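Local coordinates for protein SM80.1 Vicilin (Solanum melongena, PDB 5VF5) that is a 7S vicilin, a two-cupin globulin that probably serves as a seed storage protein, and carries a bound copper ion, at residues R239-A244 with G343-M347; F211-E216 with R234-L238. All blocks are in the same frame, centred on the assembly; numbering follows the deposited sequence.

Interaction 1: residues R239-A244 with G343-M347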
ATOM      1  N   ARG A 239     -13.378  -3.786  -6.909  1.00 16.27           N
ATOM      2  CA  ARG A 239     -14.439  -2.834  -7.282  1.00 16.80           C
ATOM      3  C   ARG A 239     -15.161  -2.220  -6.087  1.00 17.56           C
ATOM      4  O   ARG A 239     -15.532  -1.065  -6.145  1.00 19.81           O
ATOM      5  CB  ARG A 239     -15.457  -3.521  -8.225  1.00 20.33           C
ATOM      6  CG  ARG A 239     -14.888  -3.683  -9.581  1.00 25.45           C
ATOM      7  CD  ARG A 239     -15.823  -4.452 -10.503  1.00 26.83           C
ATOM      8  NE  ARG A 239     -15.140  -4.692 -11.764  1.00 25.80           N
ATOM      9  CZ  ARG A 239     -15.521  -5.590 -12.659  1.00 32.98           C
ATOM     10  NH1 ARG A 239     -16.624  -6.325 -12.478  1.00 38.40           N
ATOM     11  NH2 ARG A 239     -14.802  -5.737 -13.750  1.00 38.77           N
ATOM     12  N   ASP A 240     -15.405  -3.011  -5.048  1.00 17.52           N
ATOM     13  CA  ASP A 240     -16.122  -2.523  -3.866  1.00 19.69           C
ATOM     14  C   ASP A 240     -15.419  -1.360  -3.161  1.00 18.17           C
ATOM     15  O   ASP A 240     -16.056  -0.404  -2.766  1.00 20.31           O
ATOM     16  CB  ASP A 240     -16.471  -3.661  -2.882  1.00 24.15           C
ATOM     17  CG  ASP A 240     -15.294  -4.582  -2.526  1.00 34.45           C
ATOM     18  OD1 ASP A 240     -14.101  -4.339  -2.879  1.00 29.88           O
ATOM     19  OD2 ASP A 240     -15.580  -5.624  -1.856  1.00 36.34           O
ATOM     20  N   LEU A 241     -14.099  -1.458  -3.022  1.00 15.20           N
ATOM     21  CA  LEU A 241     -13.292  -0.401  -2.470  1.00 15.46           C
ATOM     22  C   LEU A 241     -12.994   0.691  -3.501  1.00 14.93           C
ATOM     23  O   LEU A 241     -12.603   1.761  -3.123  1.00 15.88           O
ATOM     24  CB  LEU A 241     -11.996  -0.978  -1.965  1.00 15.64           C
ATOM     25  CG  LEU A 241     -12.062  -1.764  -0.674  1.00 16.89           C
ATOM     26  CD1 LEU A 241     -10.717  -2.412  -0.425  1.00 21.37           C
ATOM     27  CD2 LEU A 241     -12.395  -0.835   0.468  1.00 21.47           C
ATOM     28  N   ASP A 242     -13.175   0.388  -4.781  1.00 15.96           N
ATOM     29  CA  ASP A 242     -12.814   1.245  -5.895  1.00 14.15           C
ATOM     30  C   ASP A 242     -11.346   1.619  -5.789  1.00 12.54           C
ATOM     31  O   ASP A 242     -10.969   2.780  -5.884  1.00 14.47           O
ATOM     32  CB  ASP A 242     -13.724   2.461  -6.018  1.00 14.64           C
ATOM     33  CG  ASP A 242     -13.528   3.195  -7.314  1.00 15.52           C
ATOM     34  OD1 ASP A 242     -13.029   2.573  -8.291  1.00 16.22           O
ATOM     35  OD2 ASP A 242     -13.864   4.392  -7.366  1.00 18.54           O
ATOM     36  N   ALA A 243     -10.538   0.591  -5.621  1.00 12.27           N
ATOM     37  CA  ALA A 243      -9.102   0.731  -5.410  1.00 12.42           C
ATOM     38  C   ALA A 243      -8.296   0.093  -6.534  1.00 12.89           C
ATOM     39  O   ALA A 243      -8.746  -0.849  -7.186  1.00 16.61           O
ATOM     40  CB  ALA A 243      -8.702   0.170  -4.062  1.00 16.48           C
ATOM     41  N   ALA A 244      -7.085   0.570  -6.717  1.00 12.02           N
ATOM     42  CA  ALA A 244      -6.105  -0.031  -7.576  1.00 11.96           C
ATOM     43  C   ALA A 244      -4.851  -0.324  -6.796  1.00 10.43           C
ATOM     44  O   ALA A 244      -4.571   0.325  -5.761  1.00 11.48           O
ATOM     45  CB  ALA A 244      -5.769   0.878  -8.720  1.00 12.38           C
ATOM     46  N   GLY A 343      -4.282   3.085  -5.179  1.00 10.63           N
ATOM     47  CA  GLY A 343      -5.124   4.093  -5.808  1.00 10.97           C
ATOM     48  C   GLY A 343      -6.528   4.101  -5.216  1.00 11.77           C
ATOM     49  O   GLY A 343      -7.164   3.039  -5.111  1.00 15.01           O
ATOM     50  N   ILE A 344      -6.979   5.270  -4.820  1.00 10.93           N
ATOM     51  CA  ILE A 344      -8.291   5.480  -4.245  1.00 10.93           C
ATOM     52  C   ILE A 344      -9.101   6.180  -5.360  1.00 10.16           C
ATOM     53  O   ILE A 344      -8.511   6.955  -6.147  1.00 12.24           O
ATOM     54  CB  ILE A 344      -8.132   6.317  -2.943  1.00 12.43           C
ATOM     55  CG1 ILE A 344      -7.368   5.434  -1.879  1.00 15.57           C
ATOM     56  CG2 ILE A 344      -9.498   6.780  -2.436  1.00 12.81           C
ATOM     57  CD1 ILE A 344      -6.852   6.209  -0.699  1.00 18.47           C
ATOM     58  N   ASN A 345     -10.415   5.922  -5.472  1.00 12.22           N
ATOM     59  CA  ASN A 345     -11.221   6.460  -6.573  1.00 12.08           C
ATOM     60  C   ASN A 345     -10.634   5.980  -7.921  1.00 11.92           C
ATOM     61  O   ASN A 345     -10.474   6.782  -8.866  1.00 14.15           O
ATOM     62  CB  ASN A 345     -11.344   8.002  -6.543  1.00 13.99           C
ATOM     63  CG  ASN A 345     -11.946   8.517  -5.251  1.00 14.39           C
ATOM     64  OD1 ASN A 345     -11.396   9.484  -4.646  1.00 17.11           O
ATOM     65  ND2 ASN A 345     -13.003   7.858  -4.778  1.00 13.98           N
ATOM     66  N   ALA A 346     -10.336   4.672  -8.017  1.00 11.83           N
ATOM     67  CA  ALA A 346      -9.524   4.193  -9.120  1.00 12.86           C
ATOM     68  C   ALA A 346     -10.270   3.968 -10.450  1.00 12.74           C
ATOM     69  O   ALA A 346      -9.664   4.174 -11.510  1.00 13.74           O
ATOM     70  CB  ALA A 346      -8.839   2.905  -8.741  1.00 15.58           C
ATOM     71  N   MET A 347     -11.544   3.569 -10.414  1.00 13.74           N
ATOM     72  CA  MET A 347     -12.222   3.307 -11.655  1.00 14.31           C
ATOM     73  C   MET A 347     -12.220   4.581 -12.500  1.00 14.97           C
ATOM     74  O   MET A 347     -12.509   5.680 -12.003  1.00 15.95           O
ATOM     75  CB  MET A 347     -13.674   2.879 -11.449  1.00 18.26           C
ATOM     76  CG  MET A 347     -14.265   2.354 -12.724  1.00 23.28           C
ATOM     77  SD  MET A 347     -13.858   0.624 -12.991  1.00 32.15           S
ATOM     78  CE  MET A 347     -15.116  -0.139 -12.031  1.00 39.78           C
TER
HETATM   79  O   HOH W   1     -11.763   4.454  -3.472  1.00 15.79           O
HETATM   80  O   HOH W   2     -13.857   5.880  -9.469  1.00 22.15           O
HETATM   81  O   HOH W   3     -14.845   5.987  -5.568  1.00 24.31           O
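D242 receives the turn that follows strand 337-344 with two of its oxygens, one from the backbone and one from the side chain, beside two neighbouring antiparallel strands of a cupin β-sheet, 243-250 and 337-344. Its carbonyl O accepts A346 N at 2.9 Å, the donor lying above the carbonyl plane. Its OD1 accepts M347 N at 2.8 Å, on the syn side of the carboxylate and 21° out of its plane. CG stands anti to the backbone N (chi1 -169°), which carries the carboxylate across to the M347 backbone, so consecutive N-H groups of the turn are held by a single residue. Beside this grip the sheet itself closes: A244 and G343 form a hydrogen-bonded pair, with A244 N 2.9 Å from G343 O and G343 N 2.8 Å from A244 O. The methyl of A346 folds back over this end of the sheet, its CB 3.7 Å from A244 CB. Further out, L241 and A243 touch I72 of strand 69-77 in the other cupin half, while R239 gives its NE to the carbonyl of P232 and NH2 to that of E233. The second carboxylate oxygen is met by two waters: D242 OD2 accepts from both water oxygens at 2.6 Å, one also donating to M347 O, the other accepting from N345 ND2.

Interaction 2: residues F211-E216 with R234-L238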
ATOM      1  N   PHE A 211      -3.879 -12.613  -6.659  1.00 15.00           N
ATOM      2  CA  PHE A 211      -3.442 -12.447  -8.013  1.00 17.77           C
ATOM      3  C   PHE A 211      -2.106 -11.735  -8.047  1.00 17.14           C
ATOM      4  O   PHE A 211      -1.725 -11.064  -7.096  1.00 16.55           O
ATOM      5  CB  PHE A 211      -4.478 -11.703  -8.879  1.00 22.23           C
ATOM      6  CG  PHE A 211      -4.978 -10.426  -8.292  1.00 23.69           C
ATOM      7  CD1 PHE A 211      -6.055 -10.426  -7.414  1.00 23.63           C
ATOM      8  CD2 PHE A 211      -4.433  -9.210  -8.688  1.00 29.07           C
ATOM      9  CE1 PHE A 211      -6.548  -9.223  -6.888  1.00 28.59           C
ATOM     10  CE2 PHE A 211      -4.919  -8.025  -8.174  1.00 29.45           C
ATOM     11  CZ  PHE A 211      -5.979  -8.029  -7.293  1.00 23.88           C
ATOM     12  N   ASN A 212      -1.416 -11.826  -9.174  1.00 18.47           N
ATOM     13  CA  ASN A 212      -0.028 -11.357  -9.285  1.00 17.29           C
ATOM     14  C   ASN A 212       0.231 -10.984 -10.739  1.00 18.76           C
ATOM     15  O   ASN A 212      -0.020 -11.790 -11.640  1.00 25.20           O
ATOM     16  CB  ASN A 212       0.895 -12.469  -8.809  1.00 21.93           C
ATOM     17  CG  ASN A 212       2.338 -12.032  -8.630  1.00 21.21           C
ATOM     18  OD1 ASN A 212       2.927 -11.473  -9.543  1.00 25.25           O
ATOM     19  ND2 ASN A 212       2.938 -12.324  -7.434  1.00 19.73           N
ATOM     20  N   LEU A 213       0.673  -9.750 -10.969  1.00 18.38           N
ATOM     21  CA  LEU A 213       0.868  -9.249 -12.332  0.60 17.70           C
ATOM     22  C   LEU A 213       2.351  -9.130 -12.699  1.00 19.72           C
ATOM     23  O   LEU A 213       2.658  -8.602 -13.766  1.00 20.66           O
ATOM     24  CB  LEU A 213       0.191  -7.873 -12.467  0.60 20.67           C
ATOM     25  CG  LEU A 213      -1.349  -7.819 -12.441  0.60 21.20           C
ATOM     26  CD1 LEU A 213      -1.958  -8.028 -11.055  0.60 22.13           C
ATOM     27  CD2 LEU A 213      -1.834  -6.481 -12.987  0.60 18.41           C
ATOM     28  N   MET A 214       3.241  -9.651 -11.842  0.50 23.44           N
ATOM     29  CA  MET A 214       4.692  -9.423 -11.965  0.50 25.99           C
ATOM     30  C   MET A 214       5.232  -9.860 -13.321  0.50 27.15           C
ATOM     31  O   MET A 214       6.116  -9.211 -13.875  0.50 27.64           O
ATOM     32  CB  MET A 214       5.471 -10.177 -10.881  0.50 27.05           C
ATOM     33  CG  MET A 214       5.588  -9.464  -9.538  0.50 25.81           C
ATOM     34  SD  MET A 214       6.822 -10.264  -8.483  0.50 35.83           S
ATOM     35  CE  MET A 214       8.320  -9.953  -9.409  0.50 33.59           C
ATOM     36  N   LYS A 215       4.672 -10.946 -13.851  1.00 26.05           N
ATOM     37  CA  LYS A 215       5.153 -11.563 -15.121  1.00 29.07           C
ATOM     38  C   LYS A 215       4.517 -10.977 -16.404  1.00 24.62           C
ATOM     39  O   LYS A 215       4.898 -11.336 -17.528  1.00 31.13           O
ATOM     40  CB  LYS A 215       4.956 -13.076 -15.102  1.00 36.37           C
ATOM     41  CG  LYS A 215       5.855 -13.792 -14.104  1.00 42.85           C
ATOM     42  CD  LYS A 215       5.561 -15.280 -14.085  1.00 56.77           C
ATOM     43  CE  LYS A 215       6.720 -16.078 -13.505  1.00 63.38           C
ATOM     44  NZ  LYS A 215       6.436 -17.539 -13.534  1.00 73.76           N
ATOM     45  N   GLU A 216       3.560 -10.079 -16.234  1.00 22.04           N
ATOM     46  CA  GLU A 216       2.869  -9.465 -17.361  1.00 21.55           C
ATOM     47  C   GLU A 216       3.710  -8.353 -17.949  1.00 22.27           C
ATOM     48  O   GLU A 216       4.580  -7.781 -17.274  1.00 25.08           O
ATOM     49  CB  GLU A 216       1.512  -8.904 -16.913  1.00 23.45           C
ATOM     50  CG  GLU A 216       0.595 -10.003 -16.392  1.00 24.34           C
ATOM     51  CD  GLU A 216      -0.775  -9.514 -16.015  1.00 26.84           C
ATOM     52  OE1 GLU A 216      -1.121  -8.339 -16.283  1.00 30.15           O
ATOM     53  OE2 GLU A 216      -1.533 -10.329 -15.452  1.00 35.41           O
ATOM     54  N   ARG A 234     -10.429  -4.372 -14.353  1.00 17.95           N
ATOM     55  CA  ARG A 234     -10.033  -5.750 -14.595  1.00 19.14           C
ATOM     56  C   ARG A 234     -10.302  -6.748 -13.484  1.00 18.58           C
ATOM     57  O   ARG A 234     -10.624  -7.903 -13.754  1.00 22.82           O
ATOM     58  CB  ARG A 234      -8.556  -5.769 -14.977  1.00 21.40           C
ATOM     59  CG  ARG A 234      -7.982  -7.142 -15.200  1.00 22.91           C
ATOM     60  CD  ARG A 234      -6.596  -7.093 -15.768  1.00 23.14           C
ATOM     61  NE  ARG A 234      -6.040  -8.432 -15.820  1.00 24.97           N
ATOM     62  CZ  ARG A 234      -4.740  -8.713 -15.892  1.00 25.49           C
ATOM     63  NH1 ARG A 234      -3.827  -7.752 -15.971  1.00 27.43           N
ATOM     64  NH2 ARG A 234      -4.352  -9.984 -15.909  1.00 32.16           N
ATOM     65  N   PHE A 235     -10.118  -6.313 -12.242  1.00 15.61           N
ATOM     66  CA  PHE A 235     -10.150  -7.179 -11.086  1.00 15.19           C
ATOM     67  C   PHE A 235     -11.366  -6.861 -10.260  1.00 17.28           C
ATOM     68  O   PHE A 235     -11.382  -5.865  -9.508  1.00 17.88           O
ATOM     69  CB  PHE A 235      -8.865  -7.003 -10.283  1.00 16.16           C
ATOM     70  CG  PHE A 235      -7.674  -7.586 -10.977  1.00 16.42           C
ATOM     71  CD1 PHE A 235      -7.411  -8.954 -10.923  1.00 21.12           C
ATOM     72  CD2 PHE A 235      -6.862  -6.794 -11.734  1.00 18.67           C
ATOM     73  CE1 PHE A 235      -6.335  -9.487 -11.610  1.00 21.68           C
ATOM     74  CE2 PHE A 235      -5.768  -7.306 -12.399  1.00 18.50           C
ATOM     75  CZ  PHE A 235      -5.499  -8.657 -12.332  1.00 19.16           C
ATOM     76  N   GLU A 236     -12.397  -7.691 -10.373  1.00 19.78           N
ATOM     77  CA  GLU A 236     -13.668  -7.434  -9.720  1.00 20.19           C
ATOM     78  C   GLU A 236     -13.506  -7.332  -8.181  1.00 18.98           C
ATOM     79  O   GLU A 236     -14.239  -6.596  -7.521  1.00 20.10           O
ATOM     80  CB  GLU A 236     -14.682  -8.531 -10.111  1.00 26.02           C
ATOM     81  CG  GLU A 236     -14.533  -9.842  -9.370  1.00 35.88           C
ATOM     82  N   GLN A 237     -12.545  -8.064  -7.635  1.00 20.39           N
ATOM     83  CA  GLN A 237     -12.404  -8.013  -6.177  0.60 19.31           C
ATOM     84  C   GLN A 237     -11.911  -6.664  -5.673  1.00 17.46           C
ATOM     85  O   GLN A 237     -12.044  -6.427  -4.478  1.00 18.67           O
ATOM     86  CB  GLN A 237     -11.514  -9.095  -5.602  0.60 20.54           C
ATOM     87  CG  GLN A 237     -10.078  -9.032  -6.072  0.60 19.02           C
ATOM     88  CD  GLN A 237      -9.864  -9.993  -7.216  0.60 22.47           C
ATOM     89  OE1 GLN A 237     -10.410  -9.818  -8.314  0.60 26.56           O
ATOM     90  NE2 GLN A 237      -9.088 -11.015  -6.964  0.60 24.78           N
ATOM     91  N   LEU A 238     -11.479  -5.776  -6.554  1.00 16.49           N
ATOM     92  CA  LEU A 238     -11.125  -4.387  -6.163  1.00 15.37           C
ATOM     93  C   LEU A 238     -12.249  -3.378  -6.317  1.00 15.52           C
ATOM     94  O   LEU A 238     -12.104  -2.220  -5.916  1.00 15.24           O
ATOM     95  CB  LEU A 238      -9.901  -3.935  -6.955  1.00 14.64           C
ATOM     96  CG  LEU A 238      -8.644  -4.796  -6.864  1.00 16.67           C
ATOM     97  CD1 LEU A 238      -7.562  -4.195  -7.744  1.00 17.47           C
ATOM     98  CD2 LEU A 238      -8.138  -4.918  -5.444  1.00 19.13           C
TER
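The rings of F211 and F235 lie on one another as an offset stack, joining two loops of the second cupin half: the segment leading to strand 220-222 and the one that precedes strand 243-250. Their centroids are 4.2 Å apart and their planes only 13° from parallel. The slip sets F235 CD1 over the centre of the F211 ring, while the closest atoms are F235 CE1 and F211 CD2, 3.5 Å apart. F211 reaches this place with CG between its backbone N and carbonyl carbon (chi1 51°), and its ring enters the hollow between F235, L238 and strand 225-230, where A230 touches both phenylalanines. L238 bounds the hollow loosely, its CD1 being 4.2 Å from F211 CZ. The opposite face of F235 is covered by R234, whose CG sits above the rim, so the F235 ring is a flat wedge held between an arginine chain and a second ring. In one of its two conformers L213 lies beside the stack, CD1 at the edge of the F211 ring and 3.8 Å from F235 CZ.

Each loop shapes its own side of this fit. An Asx turn, N212 OD1 to M214 N, overlaps the start of a type I β-turn from L213 to E216, while L238 N bonds to F235 O and curls the other loop. Past the rings the two loops meet again through a bidentate salt bridge. R234 extends with CG anti to its backbone N, and the E216 chain comes from the opposite direction, bringing guanidinium and carboxylate nearly coplanar, 24° apart. The two end nitrogens each take a different oxygen, which would fix the rotation of both groups: NH2 of R234 lies 2.9 Å from OE2 of E216, and its NH1 meets the syn lone pair of E216 OE1 at 2.8 Å.

Overall arrangement
Interaction 2 closes first along the chain: segment 211-216 is met again by 234-238 after a short excursion through strands 220-222 and 225-230. Without a break the chain passes into 239-244, which opens interaction 1, a much longer loop closed only when the chain returns along strand 337-344 and reaches 343-347. The two contacts therefore stand in series, neither nested nor crossed, and adjoin where A243 N lies 3.2 Å from L238 O, a probable hydrogen bond. Together they tie the edge of the seven-stranded sheet to its middle. Both also border the first cupin half: F211 bonds through its backbone to V100, and D240 forms a salt bridge with R102.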